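Local coordinates for protein Ulp1-like SUMO protease (Chaetomium thermophilum, PDB 6DG4) that probably removes SUMO from its conjugates as a thiol protease of the peptidase C48 family, this chain being the C-terminal catalytic domain, at residues 112-123 with 172-180. Numbering follows the deposited sequence.
Sequences LRRANVRKANFL and LVKFVLEDQ. With SO4 (sulfate ion), chain B.
Lys-119 and Leu-177 bring the two backbones to 5.4 Å between their CA atoms, where the loop that follows helix 109-114 passes the C-terminal end of helix 163-177. Lys-119 is stretched along that end: with CG anti to the backbone N (chi1 -178°) and every later torsion near 180°, its methylenes run past Val-176 O and Leu-177 O. A long chain ending in an ammonium suits this place, because its N-H groups serve two carboxylates at once. NZ makes salt bridges to Glu-178 OE1 (3.0 Å, anti side) and Asp-179 OD1 (2.9 Å, syn side), tilted 35° from the plane of the latter. Gln-180 NE2 hydrogen-bonds to the same OD1 from above the opposite face. A methionine in place of Lys-119 would probably leave Glu-178 and Asp-179 without their shared counter-charge. In this Ulp1-type catalytic domain the contact fastens the end of helix 109-114, a Schellman motif with Asn-116 at positive phi, and the chain after it to the last turns of helix 163-177. Beside the salt bridges, the broad ring of Phe-122 spans Val-173, Val-176 and Leu-177; the short branched valines let it come close, CD1 lying 3.8 Å from Val-176 CG1. Forked Leu-112 touches Val-176 CG2 with CD1 and Leu-172 CD1 with CD2. Arg-113 NE and NH2 and Arg-114 NH1 hydrogen-bond a sulfate, probably from the crystallisation liquor.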
ATOM      1  N   LEU A 112      14.276   3.594  -7.723  1.00 12.81           N
ATOM      2  CA  LEU A 112      13.751   2.570  -8.625  1.00 13.03           C
ATOM      3  C   LEU A 112      14.512   1.262  -8.465  1.00 12.13           C
ATOM      4  O   LEU A 112      13.909   0.189  -8.362  1.00 12.66           O
ATOM      5  CB  LEU A 112      13.815   3.059 -10.073  1.00 14.44           C
ATOM      6  CG  LEU A 112      12.838   4.189 -10.387  1.00 16.89           C
ATOM      7  CD1 LEU A 112      13.197   4.861 -11.697  1.00 16.67           C
ATOM      8  CD2 LEU A 112      11.421   3.651 -10.432  1.00 18.03           C
ATOM      9  N   ARG A 113      15.842   1.332  -8.427  1.00 14.98           N
ATOM     10  CA  ARG A 113      16.641   0.119  -8.282  1.00 16.14           C
ATOM     11  C   ARG A 113      16.383  -0.564  -6.944  1.00 16.59           C
ATOM     12  O   ARG A 113      16.316  -1.798  -6.875  1.00 14.93           O
ATOM     13  CB  ARG A 113      18.122   0.447  -8.475  1.00 19.25           C
ATOM     14  CG  ARG A 113      18.472   0.778  -9.916  1.00 22.14           C
ATOM     15  CD  ARG A 113      19.969   0.909 -10.145  1.00 26.18           C
ATOM     16  NE  ARG A 113      20.579   2.022  -9.416  1.00 29.21           N
ATOM     17  CZ  ARG A 113      20.646   3.275  -9.863  1.00 30.90           C
ATOM     18  NH1 ARG A 113      20.121   3.600 -11.038  1.00 32.88           N
ATOM     19  NH2 ARG A 113      21.234   4.211  -9.128  1.00 30.50           N
ATOM     20  N   ARG A 114      16.215   0.215  -5.870  1.00 14.65           N
ATOM     21  CA  ARG A 114      15.965  -0.377  -4.559  1.00 14.70           C
ATOM     22  C   ARG A 114      14.616  -1.078  -4.510  1.00 14.02           C
ATOM     23  O   ARG A 114      14.444  -2.044  -3.756  1.00 17.02           O
ATOM     24  CB  ARG A 114      16.061   0.694  -3.472  1.00 17.94           C
ATOM     25  CG  ARG A 114      17.455   0.818  -2.862  1.00 36.07           C
ATOM     26  CD  ARG A 114      17.642   2.122  -2.096  1.00 45.88           C
ATOM     27  NE  ARG A 114      18.859   2.126  -1.284  1.00119.46           N
ATOM     28  CZ  ARG A 114      20.097   2.154  -1.773  1.00 89.01           C
ATOM     29  NH1 ARG A 114      20.303   2.165  -3.083  1.00 90.84           N
ATOM     30  NH2 ARG A 114      21.136   2.161  -0.949  1.00 84.27           N
ATOM     31  N   ALA A 115      13.652  -0.610  -5.301  1.00 12.68           N
ATOM     32  CA  ALA A 115      12.357  -1.260  -5.446  1.00 12.45           C
ATOM     33  C   ALA A 115      12.363  -2.362  -6.501  1.00 11.64           C
ATOM     34  O   ALA A 115      11.316  -2.966  -6.754  1.00 11.80           O
ATOM     35  CB  ALA A 115      11.286  -0.223  -5.800  1.00 11.33           C
ATOM     36  N   ASN A 116      13.514  -2.629  -7.117  1.00 11.95           N
ATOM     37  CA  ASN A 116      13.638  -3.662  -8.144  1.00 12.86           C
ATOM     38  C   ASN A 116      12.729  -3.385  -9.335  1.00 13.04           C
ATOM     39  O   ASN A 116      12.149  -4.296  -9.928  1.00 14.01           O
ATOM     40  CB  ASN A 116      13.439  -5.053  -7.556  1.00 14.53           C
ATOM     41  CG  ASN A 116      14.563  -5.425  -6.627  1.00 17.57           C
ATOM     42  OD1 ASN A 116      15.727  -5.419  -7.024  1.00 18.96           O
ATOM     43  ND2 ASN A 116      14.235  -5.701  -5.375  1.00 20.43           N
ATOM     44  N   VAL A 117      12.640  -2.112  -9.703  1.00 12.19           N
ATOM     45  CA  VAL A 117      11.905  -1.663 -10.876  1.00 12.81           C
ATOM     46  C   VAL A 117      12.947  -1.265 -11.913  1.00 13.81           C
ATOM     47  O   VAL A 117      13.505  -0.161 -11.865  1.00 15.88           O
ATOM     48  CB  VAL A 117      10.964  -0.502 -10.540  1.00 12.94           C
ATOM     49  CG1 VAL A 117      10.257  -0.009 -11.778  1.00 15.19           C
ATOM     50  CG2 VAL A 117       9.953  -0.931  -9.483  1.00 13.10           C
ATOM     51  N   ARG A 118      13.216  -2.168 -12.850  1.00 12.58           N
ATOM     52  CA  ARG A 118      14.197  -1.953 -13.902  1.00 12.37           C
ATOM     53  C   ARG A 118      13.554  -2.219 -15.254  1.00 12.14           C
ATOM     54  O   ARG A 118      12.528  -2.892 -15.357  1.00 13.54           O
ATOM     55  CB  ARG A 118      15.410  -2.871 -13.715  1.00 15.40           C
ATOM     56  CG  ARG A 118      16.221  -2.557 -12.464  1.00 17.63           C
ATOM     57  CD  ARG A 118      17.317  -3.585 -12.258  1.00 18.13           C
ATOM     58  NE  ARG A 118      18.211  -3.239 -11.155  1.00 22.62           N
ATOM     59  CZ  ARG A 118      17.996  -3.542  -9.876  1.00 26.79           C
ATOM     60  NH1 ARG A 118      16.907  -4.203  -9.505  1.00 27.83           N
ATOM     61  NH2 ARG A 118      18.883  -3.178  -8.960  1.00 30.13           N
ATOM     62  N   LYS A 119      14.163  -1.670 -16.304  1.00 13.16           N
ATOM     63  CA  LYS A 119      13.629  -1.873 -17.646  1.00 12.67           C
ATOM     64  C   LYS A 119      13.444  -3.354 -17.952  1.00 13.46           C
ATOM     65  O   LYS A 119      12.413  -3.759 -18.501  1.00 14.03           O
ATOM     66  CB  LYS A 119      14.558  -1.225 -18.673  1.00 13.19           C
ATOM     67  CG  LYS A 119      14.078  -1.327 -20.125  1.00 12.39           C
ATOM     68  CD  LYS A 119      15.050  -0.618 -21.062  1.00 14.33           C
ATOM     69  CE  LYS A 119      14.597  -0.722 -22.506  1.00 14.46           C
ATOM     70  NZ  LYS A 119      15.550  -0.045 -23.422  1.00 17.75           N
ATOM     71  N   ALA A 120      14.430  -4.184 -17.605  1.00 14.36           N
ATOM     72  CA  ALA A 120      14.397  -5.584 -18.019  1.00 15.13           C
ATOM     73  C   ALA A 120      13.225  -6.354 -17.421  1.00 14.20           C
ATOM     74  O   ALA A 120      12.693  -7.262 -18.070  1.00 17.52           O
ATOM     75  CB  ALA A 120      15.712  -6.276 -17.654  1.00 16.69           C
ATOM     76  N   ASN A 121      12.816  -6.036 -16.195  1.00 12.19           N
ATOM     77  CA  ASN A 121      11.761  -6.793 -15.536  1.00 12.43           C
ATOM     78  C   ASN A 121      10.458  -6.019 -15.390  1.00 11.69           C
ATOM     79  O   ASN A 121       9.493  -6.558 -14.841  1.00 12.51           O
ATOM     80  CB  ASN A 121      12.222  -7.289 -14.157  1.00 12.99           C
ATOM     81  CG  ASN A 121      12.328  -6.171 -13.139  1.00 13.21           C
ATOM     82  OD1 ASN A 121      13.042  -5.198 -13.355  1.00 16.84           O
ATOM     83  ND2 ASN A 121      11.615  -6.306 -12.021  1.00 13.73           N
ATOM     84  N   PHE A 122      10.398  -4.780 -15.886  1.00 12.59           N
ATOM     85  CA  PHE A 122       9.249  -3.918 -15.623  1.00 10.54           C
ATOM     86  C   PHE A 122       7.927  -4.586 -15.990  1.00 11.39           C
ATOM     87  O   PHE A 122       6.994  -4.625 -15.180  1.00 11.38           O
ATOM     88  CB  PHE A 122       9.413  -2.591 -16.369  1.00 11.31           C
ATOM     89  CG  PHE A 122       8.375  -1.576 -16.012  1.00 11.19           C
ATOM     90  CD1 PHE A 122       8.510  -0.812 -14.871  1.00 12.87           C
ATOM     91  CD2 PHE A 122       7.258  -1.387 -16.811  1.00 13.21           C
ATOM     92  CE1 PHE A 122       7.559   0.119 -14.529  1.00 14.66           C
ATOM     93  CE2 PHE A 122       6.303  -0.456 -16.474  1.00 14.36           C
ATOM     94  CZ  PHE A 122       6.454   0.297 -15.324  1.00 14.65           C
ATOM     95  N   LEU A 123       7.816  -5.098 -17.215  1.00 11.33           N
ATOM     96  CA  LEU A 123       6.562  -5.701 -17.654  1.00 11.78           C
ATOM     97  C   LEU A 123       6.256  -7.019 -16.954  1.00 12.77           C
ATOM     98  O   LEU A 123       5.119  -7.491 -17.040  1.00 15.35           O
ATOM     99  CB  LEU A 123       6.563  -5.886 -19.175  1.00 11.51           C
ATOM    100  CG  LEU A 123       6.660  -4.599 -19.992  1.00 13.07           C
ATOM    101  CD1 LEU A 123       6.676  -4.924 -21.476  1.00 14.11           C
ATOM    102  CD2 LEU A 123       5.512  -3.664 -19.680  1.00 13.91           C
ATOM    103  N   LEU A 172       6.739   8.481 -15.700  1.00 10.77           N
ATOM    104  CA  LEU A 172       7.645   7.537 -15.055  1.00 11.70           C
ATOM    105  C   LEU A 172       7.750   6.247 -15.857  1.00 10.43           C
ATOM    106  O   LEU A 172       8.849   5.722 -16.070  1.00 11.60           O
ATOM    107  CB  LEU A 172       7.153   7.251 -13.635  1.00 11.62           C
ATOM    108  CG  LEU A 172       7.907   6.186 -12.838  1.00 11.84           C
ATOM    109  CD1 LEU A 172       9.345   6.610 -12.588  1.00 15.05           C
ATOM    110  CD2 LEU A 172       7.191   5.927 -11.522  1.00 12.80           C
ATOM    111  N   VAL A 173       6.609   5.710 -16.294  1.00  9.52           N
ATOM    112  CA  VAL A 173       6.605   4.483 -17.087  1.00  9.11           C
ATOM    113  C   VAL A 173       7.426   4.670 -18.359  1.00  9.36           C
ATOM    114  O   VAL A 173       8.247   3.817 -18.719  1.00  9.75           O
ATOM    115  CB  VAL A 173       5.156   4.051 -17.388  1.00  9.86           C
ATOM    116  CG1 VAL A 173       5.128   2.890 -18.365  1.00 11.93           C
ATOM    117  CG2 VAL A 173       4.423   3.671 -16.097  1.00 11.38           C
ATOM    118  N   LYS A 174       7.205   5.786 -19.062  1.00  9.84           N
ATOM    119  CA  LYS A 174       7.947   6.069 -20.287  1.00 10.67           C
ATOM    120  C   LYS A 174       9.440   6.150 -20.014  1.00 10.26           C
ATOM    121  O   LYS A 174      10.254   5.632 -20.790  1.00 12.04           O
ATOM    122  CB  LYS A 174       7.440   7.380 -20.883  1.00 13.03           C
ATOM    123  CG  LYS A 174       8.193   7.823 -22.126  1.00 15.88           C
ATOM    124  CD  LYS A 174       7.495   8.987 -22.768  1.00 20.67           C
ATOM    125  CE  LYS A 174       8.165   9.367 -24.074  1.00 25.52           C
ATOM    126  NZ  LYS A 174       7.300  10.259 -24.895  1.00 28.38           N
ATOM    127  N   PHE A 175       9.821   6.769 -18.896  1.00 11.13           N
ATOM    128  CA  PHE A 175      11.235   6.875 -18.568  1.00 12.41           C
ATOM    129  C   PHE A 175      11.863   5.500 -18.381  1.00 12.58           C
ATOM    130  O   PHE A 175      12.976   5.250 -18.860  1.00 14.22           O
ATOM    131  CB  PHE A 175      11.417   7.702 -17.298  1.00 14.03           C
ATOM    132  CG  PHE A 175      12.832   7.736 -16.821  1.00 20.43           C
ATOM    133  CD1 PHE A 175      13.724   8.640 -17.353  1.00 24.00           C
ATOM    134  CD2 PHE A 175      13.278   6.843 -15.861  1.00 22.98           C
ATOM    135  CE1 PHE A 175      15.043   8.669 -16.923  1.00 24.39           C
ATOM    136  CE2 PHE A 175      14.590   6.861 -15.434  1.00 24.60           C
ATOM    137  CZ  PHE A 175      15.473   7.770 -15.972  1.00 23.90           C
ATOM    138  N   VAL A 176      11.186   4.607 -17.662  1.00 12.22           N
ATOM    139  CA  VAL A 176      11.751   3.287 -17.398  1.00 11.99           C
ATOM    140  C   VAL A 176      11.820   2.456 -18.677  1.00 11.86           C
ATOM    141  O   VAL A 176      12.830   1.798 -18.956  1.00 13.02           O
ATOM    142  CB  VAL A 176      10.950   2.565 -16.300  1.00 13.50           C
ATOM    143  CG1 VAL A 176      11.453   1.143 -16.138  1.00 15.44           C
ATOM    144  CG2 VAL A 176      11.051   3.318 -14.976  1.00 15.44           C
ATOM    145  N   LEU A 177      10.745   2.456 -19.466  1.00 10.66           N
ATOM    146  CA  LEU A 177      10.644   1.527 -20.585  1.00 10.81           C
ATOM    147  C   LEU A 177      11.395   1.980 -21.833  1.00 10.80           C
ATOM    148  O   LEU A 177      11.728   1.133 -22.667  1.00 10.75           O
ATOM    149  CB  LEU A 177       9.178   1.267 -20.943  1.00  9.97           C
ATOM    150  CG  LEU A 177       8.465   0.273 -20.028  1.00 10.95           C
ATOM    151  CD1 LEU A 177       6.994   0.177 -20.388  1.00 12.64           C
ATOM    152  CD2 LEU A 177       9.126  -1.097 -20.114  1.00 12.72           C
ATOM    153  N   GLU A 178      11.665   3.273 -21.990  1.00 10.86           N
ATOM    154  CA  GLU A 178      12.481   3.783 -23.108  1.00 11.27           C
ATOM    155  C   GLU A 178      11.866   3.339 -24.432  1.00 13.14           C
ATOM    156  O   GLU A 178      10.677   3.609 -24.674  1.00 12.29           O
ATOM    157  CB  GLU A 178      13.939   3.375 -22.902  1.00 12.48           C
ATOM    158  CG  GLU A 178      14.541   3.832 -21.605  1.00 15.85           C
ATOM    159  CD  GLU A 178      15.995   3.422 -21.456  1.00 18.80           C
ATOM    160  OE1 GLU A 178      16.453   2.504 -22.168  1.00 18.16           O
ATOM    161  OE2 GLU A 178      16.682   4.020 -20.610  1.00 23.49           O
ATOM    162  N   ASP A 179      12.621   2.677 -25.315  1.00 13.16           N
ATOM    163  CA  ASP A 179      12.114   2.262 -26.614  1.00 12.35           C
ATOM    164  C   ASP A 179      11.077   1.153 -26.524  1.00 12.10           C
ATOM    165  O   ASP A 179      10.499   0.795 -27.555  1.00 13.59           O
ATOM    166  CB  ASP A 179      13.261   1.847 -27.546  1.00 15.55           C
ATOM    167  CG  ASP A 179      14.088   0.680 -27.011  1.00 18.31           C
ATOM    168  OD1 ASP A 179      13.921   0.286 -25.841  1.00 19.94           O
ATOM    169  OD2 ASP A 179      14.940   0.166 -27.773  1.00 20.99           O
ATOM    170  N   GLN A 180      10.823   0.610 -25.337  1.00 11.00           N
ATOM    171  CA  GLN A 180       9.757  -0.367 -25.147  1.00 10.63           C
ATOM    172  C   GLN A 180       8.432   0.276 -24.741  1.00 10.03           C
ATOM    173  O   GLN A 180       7.446  -0.440 -24.536  1.00 11.35           O
ATOM    174  CB  GLN A 180      10.181  -1.412 -24.109  1.00 11.01           C
ATOM    175  CG  GLN A 180      11.513  -2.085 -24.408  1.00 11.62           C
ATOM    176  CD  GLN A 180      11.524  -2.796 -25.747  1.00 12.63           C
ATOM    177  OE1 GLN A 180      10.658  -3.625 -26.030  1.00 14.18           O
ATOM    178  NE2 GLN A 180      12.512  -2.473 -26.580  1.00 14.36           N
TER
HETATM  179  S   SO4 B 301      22.949   2.362  -6.166  1.00125.69           S
HETATM  180  O1  SO4 B 301      21.722   1.749  -6.666  1.00 58.20           O
HETATM  181  O2  SO4 B 301      22.929   2.382  -4.705  1.00 63.93           O
HETATM  182  O3  SO4 B 301      23.048   3.729  -6.670  1.00 55.93           O
HETATM  183  O4  SO4 B 301      24.100   1.589  -6.627  1.00 92.80           O